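Local coordinates for protein acetyltransferase (Bacillus cereus, PDB 1Y9W) that probably transfers an acyl group, such as acetyl, to an acceptor molecule, acting as a GNAT-type acyltransferase, at residues 97-102 / 135-140; 57-62 / 93-98. All blocks are in the same frame, centred on the assembly; numbering follows the deposited sequence.

Interaction 1: 97-102 / 135-140; sequences CRLILL and FFEKRL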
loop_
_atom_site.group_PDB
_atom_site.type_symbol
_atom_site.label_atom_id
_atom_site.label_comp_id
_atom_site.label_asym_id
_atom_site.label_seq_id
_atom_site.Cartn_x
_atom_site.Cartn_y
_atom_site.Cartn_z
ATOM N N CYS A 97 -5.719 16.102 -8.561
ATOM C CA CYS A 97 -4.938 14.874 -8.699
ATOM C C CYS A 97 -4.480 14.767 -10.142
ATOM O O CYS A 97 -5.246 14.990 -11.082
ATOM C CB CYS A 97 -5.760 13.650 -8.304
ATOM S SG CYS A 97 -6.089 13.593 -6.535
ATOM N N ARG A 98 -3.212 14.423 -10.300
ATOM C CA ARG A 98 -2.598 14.320 -11.609
ATOM C C ARG A 98 -2.412 12.860 -11.997
ATOM O O ARG A 98 -2.182 12.531 -13.167
ATOM C CB ARG A 98 -1.234 15.013 -11.557
ATOM C CG ARG A 98 -1.082 15.997 -10.382
ATOM C CD ARG A 98 0.377 16.207 -10.037
ATOM N NE ARG A 98 1.015 14.926 -9.753
ATOM C CZ ARG A 98 2.303 14.654 -9.959
ATOM N NH1 ARG A 98 3.126 15.576 -10.454
ATOM N NH2 ARG A 98 2.765 13.443 -9.688
ATOM N N LEU A 99 -2.536 11.984 -11.008
ATOM C CA LEU A 99 -2.313 10.569 -11.226
ATOM C C LEU A 99 -3.206 9.689 -10.365
ATOM O O LEU A 99 -3.666 10.105 -9.298
ATOM C CB LEU A 99 -0.842 10.279 -10.910
ATOM C CG LEU A 99 -0.346 8.866 -10.609
ATOM C CD1 LEU A 99 -0.201 8.064 -11.900
ATOM C CD2 LEU A 99 0.989 8.970 -9.902
ATOM N N ILE A 100 -3.449 8.472 -10.847
ATOM C CA ILE A 100 -4.238 7.485 -10.113
ATOM C C ILE A 100 -3.438 6.188 -10.087
ATOM O O ILE A 100 -2.961 5.732 -11.132
ATOM C CB ILE A 100 -5.589 7.188 -10.785
ATOM C CG1 ILE A 100 -6.373 8.483 -10.973
ATOM C CG2 ILE A 100 -6.392 6.218 -9.917
ATOM C CD1 ILE A 100 -7.721 8.289 -11.638
ATOM N N LEU A 101 -3.279 5.610 -8.901
ATOM C CA LEU A 101 -2.543 4.357 -8.757
ATOM C C LEU A 101 -3.445 3.320 -8.116
ATOM O O LEU A 101 -4.286 3.648 -7.281
ATOM C CB LEU A 101 -1.313 4.539 -7.868
ATOM C CG LEU A 101 -0.201 5.466 -8.347
ATOM C CD1 LEU A 101 0.791 5.681 -7.220
ATOM C CD2 LEU A 101 0.483 4.860 -9.561
ATOM N N LEU A 102 -3.264 2.067 -8.513
ATOM C CA LEU A 102 -4.031 0.955 -7.967
ATOM C C LEU A 102 -3.346 -0.347 -8.381
ATOM O O LEU A 102 -2.562 -0.378 -9.330
ATOM C CB LEU A 102 -5.468 0.984 -8.500
ATOM C CG LEU A 102 -5.683 0.742 -10.000
ATOM C CD1 LEU A 102 -5.651 -0.746 -10.298
ATOM C CD2 LEU A 102 -7.026 1.297 -10.423
ATOM N N PHE A 135 0.259 -3.989 -11.028
ATOM C CA PHE A 135 0.251 -2.589 -10.628
ATOM C C PHE A 135 -0.056 -1.668 -11.798
ATOM O O PHE A 135 0.652 -1.660 -12.811
ATOM C CB PHE A 135 1.595 -2.259 -9.987
ATOM C CG PHE A 135 1.836 -3.016 -8.712
ATOM C CD1 PHE A 135 1.728 -2.381 -7.475
ATOM C CD2 PHE A 135 2.092 -4.388 -8.743
ATOM C CE1 PHE A 135 1.869 -3.108 -6.278
ATOM C CE2 PHE A 135 2.233 -5.126 -7.558
ATOM C CZ PHE A 135 2.121 -4.487 -6.324
ATOM N N PHE A 136 -1.128 -0.895 -11.639
ATOM C CA PHE A 136 -1.595 0.017 -12.677
ATOM C C PHE A 136 -1.472 1.500 -12.347
ATOM O O PHE A 136 -1.367 1.900 -11.191
ATOM C CB PHE A 136 -3.066 -0.266 -13.016
ATOM C CG PHE A 136 -3.308 -1.607 -13.658
ATOM C CD1 PHE A 136 -3.561 -2.737 -12.877
ATOM C CD2 PHE A 136 -3.298 -1.737 -15.046
ATOM C CE1 PHE A 136 -3.803 -3.984 -13.473
ATOM C CE2 PHE A 136 -3.538 -2.972 -15.654
ATOM C CZ PHE A 136 -3.792 -4.100 -14.868
ATOM N N GLU A 137 -1.489 2.308 -13.400
ATOM C CA GLU A 137 -1.423 3.750 -13.279
ATOM C C GLU A 137 -2.181 4.364 -14.446
ATOM O O GLU A 137 -2.326 3.763 -15.510
ATOM C CB GLU A 137 0.023 4.263 -13.304
ATOM C CG GLU A 137 0.693 4.190 -14.668
ATOM C CD GLU A 137 1.660 5.338 -14.901
ATOM O OE1 GLU A 137 2.393 5.696 -13.958
ATOM O OE2 GLU A 137 1.695 5.878 -16.029
ATOM N N LYS A 138 -2.678 5.568 -14.210
ATOM C CA LYS A 138 -3.392 6.340 -15.204
ATOM C C LYS A 138 -3.066 7.787 -14.877
ATOM O O LYS A 138 -3.260 8.241 -13.744
ATOM C CB LYS A 138 -4.901 6.116 -15.123
ATOM C CG LYS A 138 -5.667 7.095 -15.994
ATOM C CD LYS A 138 -7.165 6.927 -15.900
ATOM C CE LYS A 138 -7.657 5.783 -16.760
ATOM N NZ LYS A 138 -9.154 5.763 -16.785
ATOM N N ARG A 139 -2.533 8.490 -15.866
ATOM C CA ARG A 139 -2.162 9.884 -15.706
ATOM C C ARG A 139 -3.385 10.725 -16.022
ATOM O O ARG A 139 -4.085 10.455 -16.998
ATOM C CB ARG A 139 -1.016 10.212 -16.660
ATOM C CG ARG A 139 0.227 9.390 -16.390
ATOM C CD ARG A 139 0.915 9.883 -15.142
ATOM N NE ARG A 139 2.023 9.026 -14.740
ATOM C CZ ARG A 139 2.963 9.389 -13.872
ATOM N NH1 ARG A 139 2.928 10.598 -13.324
ATOM N NH2 ARG A 139 3.931 8.545 -13.542
ATOM N N LEU A 140 -3.652 11.722 -15.185
ATOM C CA LEU A 140 -4.811 12.585 -15.387
ATOM C C LEU A 140 -4.449 13.872 -16.131
ATOM O O LEU A 140 -3.239 14.149 -16.292
ATOM C CB LEU A 140 -5.458 12.932 -14.038
ATOM C CG LEU A 140 -6.098 11.787 -13.248
ATOM C CD1 LEU A 140 -6.719 12.327 -11.962
ATOM C CD2 LEU A 140 -7.156 11.112 -14.110
ATOM O OXT LEU A 140 -5.388 14.593 -16.539
#

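Interaction 2: 57-62 / 93-98; sequences GTMYFY and KEKGCR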
loop_
_atom_site.group_PDB
_atom_site.type_symbol
_atom_site.label_atom_id
_atom_site.label_comp_id
_atom_site.label_asym_id
_atom_site.label_seq_id
_atom_site.Cartn_x
_atom_site.Cartn_y
_atom_site.Cartn_z
ATOM N N GLY A 57 -10.768 5.128 -1.822
ATOM C CA GLY A 57 -9.390 5.449 -2.147
ATOM C C GLY A 57 -8.908 6.532 -1.211
ATOM O O GLY A 57 -9.691 7.047 -0.406
ATOM N N THR A 58 -7.624 6.865 -1.287
ATOM C CA THR A 58 -7.077 7.921 -0.440
ATOM C C THR A 58 -6.215 8.810 -1.324
ATOM O O THR A 58 -5.544 8.323 -2.246
ATOM C CB THR A 58 -6.204 7.378 0.721
ATOM O OG1 THR A 58 -4.886 7.127 0.240
ATOM C CG2 THR A 58 -6.778 6.081 1.291
ATOM N N MET A 59 -6.251 10.111 -1.048
ATOM C CA MET A 59 -5.490 11.087 -1.814
ATOM C C MET A 59 -4.385 11.754 -0.993
ATOM O O MET A 59 -4.522 11.970 0.213
ATOM C CB MET A 59 -6.421 12.179 -2.354
ATOM C CG MET A 59 -7.468 11.707 -3.348
ATOM S SD MET A 59 -8.482 13.072 -3.958
ATOM C CE MET A 59 -9.646 13.154 -2.613
ATOM N N TYR A 60 -3.287 12.069 -1.669
ATOM C CA TYR A 60 -2.149 12.759 -1.072
ATOM C C TYR A 60 -1.074 12.886 -2.148
ATOM O O TYR A 60 -1.100 12.141 -3.125
ATOM C CB TYR A 60 -1.613 12.018 0.159
ATOM C CG TYR A 60 -1.092 10.621 -0.080
ATOM C CD1 TYR A 60 -1.906 9.508 0.112
ATOM C CD2 TYR A 60 0.237 10.411 -0.440
ATOM C CE1 TYR A 60 -1.400 8.220 -0.040
ATOM C CE2 TYR A 60 0.749 9.130 -0.596
ATOM C CZ TYR A 60 -0.071 8.045 -0.392
ATOM O OH TYR A 60 0.450 6.786 -0.524
ATOM N N PHE A 61 -0.146 13.829 -1.985
ATOM C CA PHE A 61 0.894 14.041 -2.994
ATOM C C PHE A 61 0.216 14.337 -4.320
ATOM O O PHE A 61 0.817 14.207 -5.391
ATOM C CB PHE A 61 1.760 12.791 -3.156
ATOM C CG PHE A 61 2.764 12.611 -2.069
ATOM C CD1 PHE A 61 2.979 13.614 -1.131
ATOM C CD2 PHE A 61 3.538 11.459 -2.012
ATOM C CE1 PHE A 61 3.954 13.476 -0.154
ATOM C CE2 PHE A 61 4.519 11.310 -1.036
ATOM C CZ PHE A 61 4.730 12.323 -0.105
ATOM N N TYR A 62 -1.044 14.738 -4.226
ATOM C CA TYR A 62 -1.866 15.043 -5.387
ATOM C C TYR A 62 -2.052 13.870 -6.339
ATOM O O TYR A 62 -1.848 13.980 -7.549
ATOM C CB TYR A 62 -1.332 16.274 -6.120
ATOM C CG TYR A 62 -1.634 17.537 -5.350
ATOM C CD1 TYR A 62 -2.954 17.937 -5.124
ATOM C CD2 TYR A 62 -0.609 18.298 -4.789
ATOM C CE1 TYR A 62 -3.245 19.063 -4.351
ATOM C CE2 TYR A 62 -0.888 19.428 -4.014
ATOM C CZ TYR A 62 -2.204 19.804 -3.799
ATOM O OH TYR A 62 -2.475 20.918 -3.039
ATOM N N LYS A 93 -9.672 14.265 -10.271
ATOM C CA LYS A 93 -9.293 15.283 -11.240
ATOM C C LYS A 93 -9.674 16.668 -10.717
ATOM O O LYS A 93 -8.923 17.631 -10.868
ATOM C CB LYS A 93 -9.998 15.009 -12.566
ATOM C CG LYS A 93 -9.457 15.797 -13.745
ATOM C CD LYS A 93 -10.250 15.521 -15.024
ATOM C CE LYS A 93 -10.296 14.026 -15.380
ATOM N NZ LYS A 93 -11.233 13.230 -14.524
ATOM N N GLU A 94 -10.840 16.752 -10.088
ATOM C CA GLU A 94 -11.354 17.997 -9.527
ATOM C C GLU A 94 -10.546 18.523 -8.334
ATOM O O GLU A 94 -10.464 19.736 -8.116
ATOM C CB GLU A 94 -12.817 17.797 -9.112
ATOM C CG GLU A 94 -13.450 18.957 -8.347
ATOM C CD GLU A 94 -13.548 20.238 -9.167
ATOM O OE1 GLU A 94 -14.016 20.172 -10.328
ATOM O OE2 GLU A 94 -13.164 21.313 -8.644
ATOM N N LYS A 95 -9.952 17.622 -7.560
ATOM C CA LYS A 95 -9.172 18.034 -6.398
ATOM C C LYS A 95 -7.703 18.269 -6.720
ATOM O O LYS A 95 -6.878 18.426 -5.818
ATOM C CB LYS A 95 -9.297 16.994 -5.286
ATOM C CG LYS A 95 -10.726 16.751 -4.882
ATOM C CD LYS A 95 -10.820 16.441 -3.421
ATOM C CE LYS A 95 -12.252 16.516 -2.967
ATOM N NZ LYS A 95 -12.333 16.351 -1.493
ATOM N N GLY A 96 -7.379 18.285 -8.007
ATOM C CA GLY A 96 -6.007 18.520 -8.414
ATOM C C GLY A 96 -5.119 17.293 -8.529
ATOM O O GLY A 96 -3.892 17.424 -8.576
ATOM N N CYS A 97 -5.719 16.102 -8.561
ATOM C CA CYS A 97 -4.938 14.874 -8.699
ATOM C C CYS A 97 -4.480 14.767 -10.142
ATOM O O CYS A 97 -5.246 14.990 -11.082
ATOM C CB CYS A 97 -5.760 13.650 -8.304
ATOM S SG CYS A 97 -6.089 13.593 -6.535
ATOM N N ARG A 98 -3.212 14.423 -10.300
ATOM C CA ARG A 98 -2.598 14.320 -11.609
ATOM C C ARG A 98 -2.412 12.860 -11.997
ATOM O O ARG A 98 -2.182 12.531 -13.167
ATOM C CB ARG A 98 -1.234 15.013 -11.557
ATOM C CG ARG A 98 -1.082 15.997 -10.382
ATOM C CD ARG A 98 0.377 16.207 -10.037
ATOM N NE ARG A 98 1.015 14.926 -9.753
ATOM C CZ ARG A 98 2.303 14.654 -9.959
ATOM N NH1 ARG A 98 3.126 15.576 -10.454
ATOM N NH2 ARG A 98 2.765 13.443 -9.688
HETATM O O HOH W 1 1.520 12.735 -7.532
#

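Interaction 1: 97-102 / 135-140
Phe136 and Leu102 form a hydrogen-bonded pair of the antiparallel ladder. The amide N of Phe136 reaches Leu102 O at 2.8 Å, while the return bond from Leu102 N to Phe136 O is longer. Their side chains share a sheet face with Ile100 and Lys138. Leu102 CD1 rests on Phe136 CB at 3.8 Å and meets the ring obliquely; branched and flat apolar groups suit this place, where Tyr118 and the helix 110-115 close over them. Glu137 follows on the other face, in a non-hydrogen-bonded pair with Leu101, whose CD2 touches the aliphatic CB of Glu137 at 3.8 Å. Next, Lys138 pairs with Ile100 through two backbone bonds, the one from Ile100 N to Lys138 O measuring 2.9 Å. The long chain of Lys138 carries NZ away from the contact to His116 O and to a salt bridge with Glu89. These strands, 99-105 and 133-139, are neighbours in the mixed sheet of the GNAT fold. Arg139 then turns back over the Glu137 face: with CG beside its own backbone N (chi1 -61°) and a bend at chi2, it brings one guanidinium face over Leu99, whose CD1 lies 3.7 Å from Arg139 NE. Glu137 meets the guanidinium in a salt bridge made of weak bonds, OE2 lying at its edge, and the stronger partner of Arg139 is the carbonyl O of Glu125 of the second subunit. At the C-terminus, Leu140 N gives a hydrogen bond to Arg98 O, short as modelled at 2.6 Å, with an N-H...O angle of 166°. The isobutyl group of Leu140 packs its CD2 against Ile100 CD1 at 3.8 Å, and its CD1 lies against Cys97.

Interaction 2: 57-62 / 93-98
Met59 and Cys97 bring two sulfurs together, SD and SG 3.6 Å apart, at the Schellman motif that ends helix 80-94, whose longer backbone bond is given by Cys97 N. Gly96 is the C-prime residue of that motif; its positive phi, 89°, is a conformation that glycine adopts readily because it has no CB to strike the preceding carbonyl O. The tight part of the contact is built on buried Met59 and Cys97 and on the backbone beside them. Soft, polarisable sulfur suits the close packing, and Leu64 and Gln35 also touch the methionine. Arg98 N gives Tyr62 O a nearly straight bond of 3.1 Å, and the same oxygen receives a CA-H...O contact from Cys97. The Tyr62 ring lies beside the turn, with CD1 3.6 Å from Gly96 O and the carbonyl O of Lys95 near the ring plane at its edge.

The outer side, along exposed Lys95 and Gly96, is looser. Bent at chi3 (-83°), the methionine carries CE to Lys95 CD at 3.6 Å, the two chains crossing at about a right angle. Lys95 thus lends its methylenes to an apolar neighbour while its ammonium reaches a salt bridge with Glu38. The Arg98 side chain passes alongside Tyr62 O, and NH1 forms a salt bridge with Asp126 of the second subunit. A water links the two segments, donating to Phe61 O at 2.7 Å and accepting a weak bond from Arg98 NH2.

Interaction 1 is mostly buried and lies within the sheet, where regular backbone bonds join two neighbouring strands and side chains alternate between its faces. Interaction 2 is only partly buried: it sits where the helix 80-94 gives way to the strand 99-105, and it relies on sulfur packing, the Tyr62 ring against the turn, one backbone bond and a bridging water. Cys97 and Arg98 belong to both because they join that helix to that strand; Arg98 thereby lies between 57-62 and the C-terminus. Leu140 CD1 also packs on Lys93 N, 3.9 Å away. Both contacts reach the second subunit, interaction 1 through the face of Leu99, Leu101 and Arg139 together with Phe135 and Arg98, interaction 2 through Phe61 and Arg98.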